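Local coordinates for mandelate racemase/muconate lactonizing enzyme, C-terminal domain protein (Paracoccus denitrificans, PDB 4DWD), which binds magnesium and, as a member of the mandelate racemase/muconate lactonizing enzyme family, is probably a hydro-lyase, at residues 25-30 and 334-339; 148-153 and 327-332. All coordinates share one frame; numbering follows the deposited sequence.

Interaction 1. Residues 25-30 and 334-339; sequences SAFVRI and PVFRNP
F27 and F336 meet as an offset edge-to-face aromatic pair, and this one pair carries the contact. The ring centroids lie 5.4 Å apart and the planes stand at 87° to each other, with the edge of F336 turned to the face of F27. The offset shifts the touch to the far rim of the F27 ring: F27 CZ is 3.6 Å from F336 CZ, and F27 CE1 is 3.7 Å from that same atom. The two side chains come from opposite directions, F27 off strand 24-32 and F336 off the loop that follows strand 323-325. The CA-CB bond of F27 already heads for the loop, and CG, anti to the carbonyl carbon (chi1 -60°), sends the ring on to it.

Apolar packing around the pair completes the contact. V335 lays its CG1 over the centre of one face of the F336 ring, 4.0 Å above the plane, while I357 and V359 also touch F336. W39 and V13, from the two strands that flank F27 in the antiparallel sheet, pack on its ring.

Polar bonds tie the loop to the chain that follows it. N338 receives the backbone N of V358 at its OD1 and gives its ND2 to the carbonyl of G356, and R337 forms a salt bridge with D360.

No hydrogen bond joins the two segments. The capping sheet of the N-terminal domain therefore meets this barrel loop through buried hydrocarbon surface and the weak attraction between the edge of one ring and the pi face of the other, shifted toward its rim.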
# COMPACT_ATOMS: atom_id res chain seq x y z
N SER B 25 -28.74 -2.60 -36.75
CA SER B 25 -28.89 -2.15 -35.38
C SER B 25 -29.86 -3.05 -34.63
O SER B 25 -30.55 -3.91 -35.22
CB SER B 25 -29.34 -0.70 -35.36
OG SER B 25 -28.32 0.13 -35.88
N ALA B 26 -29.88 -2.87 -33.31
CA ALA B 26 -30.65 -3.72 -32.42
C ALA B 26 -31.52 -2.86 -31.51
O ALA B 26 -31.02 -2.14 -30.62
CB ALA B 26 -29.71 -4.60 -31.61
N PHE B 27 -32.84 -2.93 -31.73
CA PHE B 27 -33.78 -2.10 -30.99
C PHE B 27 -34.76 -2.93 -30.21
O PHE B 27 -35.02 -4.09 -30.55
CB PHE B 27 -34.53 -1.15 -31.94
CG PHE B 27 -33.63 -0.21 -32.70
CD1 PHE B 27 -32.93 0.78 -32.02
CD2 PHE B 27 -33.48 -0.32 -34.08
CE1 PHE B 27 -32.10 1.66 -32.71
CE2 PHE B 27 -32.64 0.54 -34.78
CZ PHE B 27 -31.94 1.53 -34.09
N VAL B 28 -35.28 -2.34 -29.14
CA VAL B 28 -36.36 -2.93 -28.37
C VAL B 28 -37.53 -1.96 -28.43
O VAL B 28 -37.38 -0.77 -28.13
CB VAL B 28 -35.94 -3.22 -26.91
CG1 VAL B 28 -37.13 -3.70 -26.09
CG2 VAL B 28 -34.84 -4.27 -26.86
N ARG B 29 -38.70 -2.46 -28.85
CA ARG B 29 -39.91 -1.66 -28.83
C ARG B 29 -40.83 -2.22 -27.76
O ARG B 29 -41.19 -3.40 -27.79
CB ARG B 29 -40.61 -1.66 -30.20
CG ARG B 29 -41.95 -0.93 -30.17
CD ARG B 29 -42.54 -0.70 -31.55
NE ARG B 29 -42.74 -1.94 -32.28
CZ ARG B 29 -42.86 -1.99 -33.61
NH1 ARG B 29 -42.80 -0.88 -34.33
NH2 ARG B 29 -43.03 -3.16 -34.22
N ILE B 30 -41.17 -1.38 -26.79
CA ILE B 30 -42.11 -1.76 -25.73
C ILE B 30 -43.42 -0.99 -25.91
O ILE B 30 -43.42 0.23 -25.97
CB ILE B 30 -41.53 -1.54 -24.31
CG1 ILE B 30 -40.17 -2.26 -24.19
CG2 ILE B 30 -42.50 -2.04 -23.23
CD1 ILE B 30 -39.55 -2.28 -22.80
N PRO B 334 -33.04 6.19 -43.12
CA PRO B 334 -34.39 6.75 -43.00
C PRO B 334 -35.22 6.18 -41.85
O PRO B 334 -36.39 6.56 -41.71
CB PRO B 334 -35.02 6.36 -44.33
CG PRO B 334 -34.42 5.04 -44.64
CD PRO B 334 -33.02 5.06 -44.07
N VAL B 335 -34.65 5.30 -41.03
CA VAL B 335 -35.43 4.69 -39.95
C VAL B 335 -35.93 5.73 -38.96
O VAL B 335 -37.06 5.63 -38.47
CB VAL B 335 -34.65 3.56 -39.25
CG1 VAL B 335 -35.33 3.12 -37.95
CG2 VAL B 335 -34.53 2.38 -40.21
N PHE B 336 -35.09 6.72 -38.67
CA PHE B 336 -35.47 7.82 -37.78
C PHE B 336 -35.62 9.11 -38.55
O PHE B 336 -34.90 9.35 -39.52
CB PHE B 336 -34.44 7.98 -36.66
CG PHE B 336 -34.28 6.76 -35.82
CD1 PHE B 336 -35.30 6.32 -34.98
CD2 PHE B 336 -33.11 6.01 -35.90
CE1 PHE B 336 -35.14 5.18 -34.21
CE2 PHE B 336 -32.95 4.86 -35.14
CZ PHE B 336 -33.97 4.44 -34.30
N ARG B 337 -36.57 9.95 -38.13
CA ARG B 337 -36.79 11.24 -38.80
C ARG B 337 -35.90 12.35 -38.25
O ARG B 337 -35.63 13.32 -38.95
CB ARG B 337 -38.26 11.64 -38.71
CG ARG B 337 -39.18 10.65 -39.40
CD ARG B 337 -40.54 11.26 -39.68
NE ARG B 337 -41.58 10.25 -39.92
CZ ARG B 337 -41.86 9.72 -41.11
NH1 ARG B 337 -42.83 8.81 -41.20
NH2 ARG B 337 -41.19 10.08 -42.19
N ASN B 338 -35.43 12.20 -37.01
CA ASN B 338 -34.63 13.22 -36.36
C ASN B 338 -33.38 12.68 -35.66
O ASN B 338 -33.12 13.03 -34.51
CB ASN B 338 -35.48 14.03 -35.37
CG ASN B 338 -36.02 13.19 -34.23
OD1 ASN B 338 -36.10 11.97 -34.33
ND2 ASN B 338 -36.40 13.85 -33.16
N PRO B 339 -32.60 11.82 -36.34
CA PRO B 339 -31.39 11.28 -35.73
C PRO B 339 -30.31 12.35 -35.53
O PRO B 339 -30.48 13.48 -35.98
CB PRO B 339 -30.95 10.22 -36.73
CG PRO B 339 -31.38 10.78 -38.05
CD PRO B 339 -32.68 11.49 -37.78

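Interaction 2. Residues 148-153 and 327-332; sequences ARRVEA and DRWDRG
A long, water-bridged ion pair beside an arginine–tryptophan contact joins helix 140-154, on the outside of the barrel, to the loop that leaves strand 323-325. The R150 chain bends at chi2 and chi3 (-82° and -46°), which folds the guanidinium back so that NH1 faces D327. R150 NH1 packs 3.7 Å from D327 CA and stands 3.8 Å from D327 OD2, the two planes 72° apart. Water 1 bridges the pair from one side: it accepts from R150 NH1 at 2.9 Å and donates to D327 OD2 at 2.8 Å. R150 NH2 comes to 4.0 Å from W329 CD1, at the edge of the indole.

The stronger partners lie just outside. E154 OE2 takes both R150 NE and W329 NE1; R150 NH2 and NH1 bind the carbonyls of L325 and S131. D327 pairs with R162 and accepts from the backbone N of G133. Replacing R150 by alanine removes the guanidinium and would probably leave E154 without its cationic partner and both carbonyls without this donor.

Within the loop, R328 makes a two-pronged salt bridge to D330, R328 NE to D330 OD2 at 2.9 Å and NH2 to OD1.

S131 and L325 lie on parallel neighbouring strands, so R150 sits where the enolase-type barrel brings its first and last strands together; the D327 side chain is about 9 Å from that of D197, a metal ligand.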
# COMPACT_ATOMS: atom_id res chain seq x y z
N ALA B 148 -10.31 16.37 -42.13
CA ALA B 148 -10.70 17.66 -42.70
C ALA B 148 -12.16 17.61 -43.17
O ALA B 148 -12.91 18.56 -42.94
CB ALA B 148 -9.78 18.03 -43.86
N ARG B 149 -12.55 16.51 -43.80
CA ARG B 149 -13.93 16.35 -44.29
C ARG B 149 -14.96 16.44 -43.15
O ARG B 149 -15.95 17.18 -43.25
CB ARG B 149 -14.08 15.03 -45.03
CG ARG B 149 -15.42 14.83 -45.73
CD ARG B 149 -15.53 13.43 -46.31
NE ARG B 149 -15.73 12.41 -45.27
CZ ARG B 149 -16.90 12.14 -44.69
NH1 ARG B 149 -17.99 12.82 -45.03
NH2 ARG B 149 -16.97 11.20 -43.75
N ARG B 150 -14.73 15.68 -42.08
CA ARG B 150 -15.66 15.61 -40.95
C ARG B 150 -15.72 16.96 -40.24
O ARG B 150 -16.78 17.43 -39.84
CB ARG B 150 -15.24 14.52 -39.96
CG ARG B 150 -15.24 13.08 -40.46
CD ARG B 150 -16.61 12.39 -40.44
NE ARG B 150 -17.33 12.62 -39.19
CZ ARG B 150 -17.33 11.80 -38.14
NH1 ARG B 150 -16.68 10.64 -38.17
NH2 ARG B 150 -17.99 12.16 -37.05
N VAL B 151 -14.56 17.61 -40.08
CA VAL B 151 -14.50 18.90 -39.39
C VAL B 151 -15.26 19.98 -40.15
O VAL B 151 -16.01 20.75 -39.55
CB VAL B 151 -13.05 19.33 -39.09
CG1 VAL B 151 -12.98 20.80 -38.70
CG2 VAL B 151 -12.48 18.46 -37.99
N GLU B 152 -15.09 20.00 -41.48
CA GLU B 152 -15.82 20.95 -42.32
C GLU B 152 -17.33 20.76 -42.17
O GLU B 152 -18.09 21.73 -42.10
CB GLU B 152 -15.40 20.82 -43.79
CG GLU B 152 -15.87 21.96 -44.71
CD GLU B 152 -17.34 21.89 -45.10
OE1 GLU B 152 -17.92 20.77 -45.12
OE2 GLU B 152 -17.92 22.95 -45.39
N ALA B 153 -17.76 19.50 -42.10
CA ALA B 153 -19.19 19.16 -42.06
C ALA B 153 -19.83 19.43 -40.70
O ALA B 153 -21.01 19.80 -40.61
CB ALA B 153 -19.39 17.70 -42.46
N ASP B 327 -18.66 7.68 -36.68
CA ASP B 327 -18.71 7.53 -38.13
C ASP B 327 -20.08 7.14 -38.66
O ASP B 327 -20.84 6.44 -38.00
CB ASP B 327 -17.69 6.48 -38.59
CG ASP B 327 -16.35 6.63 -37.89
OD1 ASP B 327 -16.27 6.27 -36.70
OD2 ASP B 327 -15.39 7.09 -38.54
N ARG B 328 -20.37 7.61 -39.87
CA ARG B 328 -21.56 7.18 -40.61
C ARG B 328 -22.86 7.43 -39.86
O ARG B 328 -23.79 6.63 -39.91
CB ARG B 328 -21.44 5.71 -41.05
CG ARG B 328 -20.24 5.40 -41.93
CD ARG B 328 -20.26 6.19 -43.23
NE ARG B 328 -21.59 6.19 -43.86
CZ ARG B 328 -22.03 5.26 -44.70
NH1 ARG B 328 -21.25 4.24 -45.06
NH2 ARG B 328 -23.26 5.35 -45.21
N TRP B 329 -22.91 8.57 -39.18
CA TRP B 329 -24.13 8.97 -38.49
C TRP B 329 -25.29 9.20 -39.43
O TRP B 329 -26.44 9.21 -38.99
CB TRP B 329 -23.88 10.18 -37.59
CG TRP B 329 -23.15 11.35 -38.22
CD1 TRP B 329 -21.77 11.60 -38.25
CD2 TRP B 329 -23.76 12.52 -38.86
NE1 TRP B 329 -21.50 12.79 -38.88
CE2 TRP B 329 -22.65 13.39 -39.28
CE3 TRP B 329 -25.07 12.91 -39.15
CZ2 TRP B 329 -22.86 14.60 -39.93
CZ3 TRP B 329 -25.27 14.13 -39.81
CH2 TRP B 329 -24.19 14.95 -40.20
N ASP B 330 -25.00 9.37 -40.73
CA ASP B 330 -26.03 9.46 -41.76
C ASP B 330 -26.97 8.26 -41.76
O ASP B 330 -28.12 8.37 -42.19
CB ASP B 330 -25.40 9.63 -43.15
CG ASP B 330 -24.57 8.41 -43.58
OD1 ASP B 330 -24.91 7.76 -44.58
OD2 ASP B 330 -23.57 8.10 -42.92
N ARG B 331 -26.49 7.11 -41.27
CA ARG B 331 -27.29 5.88 -41.27
C ARG B 331 -28.49 5.95 -40.32
O ARG B 331 -29.33 5.06 -40.32
CB ARG B 331 -26.43 4.64 -40.97
CG ARG B 331 -26.10 4.44 -39.50
CD ARG B 331 -25.11 3.30 -39.28
NE ARG B 331 -24.81 3.06 -37.87
CZ ARG B 331 -24.01 3.82 -37.12
NH1 ARG B 331 -23.44 4.90 -37.63
NH2 ARG B 331 -23.79 3.50 -35.84
N GLY B 332 -28.56 7.01 -39.51
CA GLY B 332 -29.75 7.26 -38.69
C GLY B 332 -31.01 7.37 -39.53
O GLY B 332 -32.10 7.00 -39.08
O HOH W 1 -15.61 9.14 -40.42

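Overall arrangement
Both contacts draw on the one long excursion between strands 323-325 and 346-348: residues 327-332 serve interaction 2, and 334-339, two residues on, serve interaction 1. Their centres are about 19 Å apart, yet they touch where P339 CG packs 3.7 Å from G332 C. In chain order 25-30 comes first, then 148-153, then the two loop segments, so interaction 2 is nested inside the chain closed by interaction 1. The first part of the excursion, 327-332, packs against the barrel's own helix 140-154, and its middle, 334-339, against the antiparallel sheet of the N-terminal domain. The loop thus links barrel and capping domain.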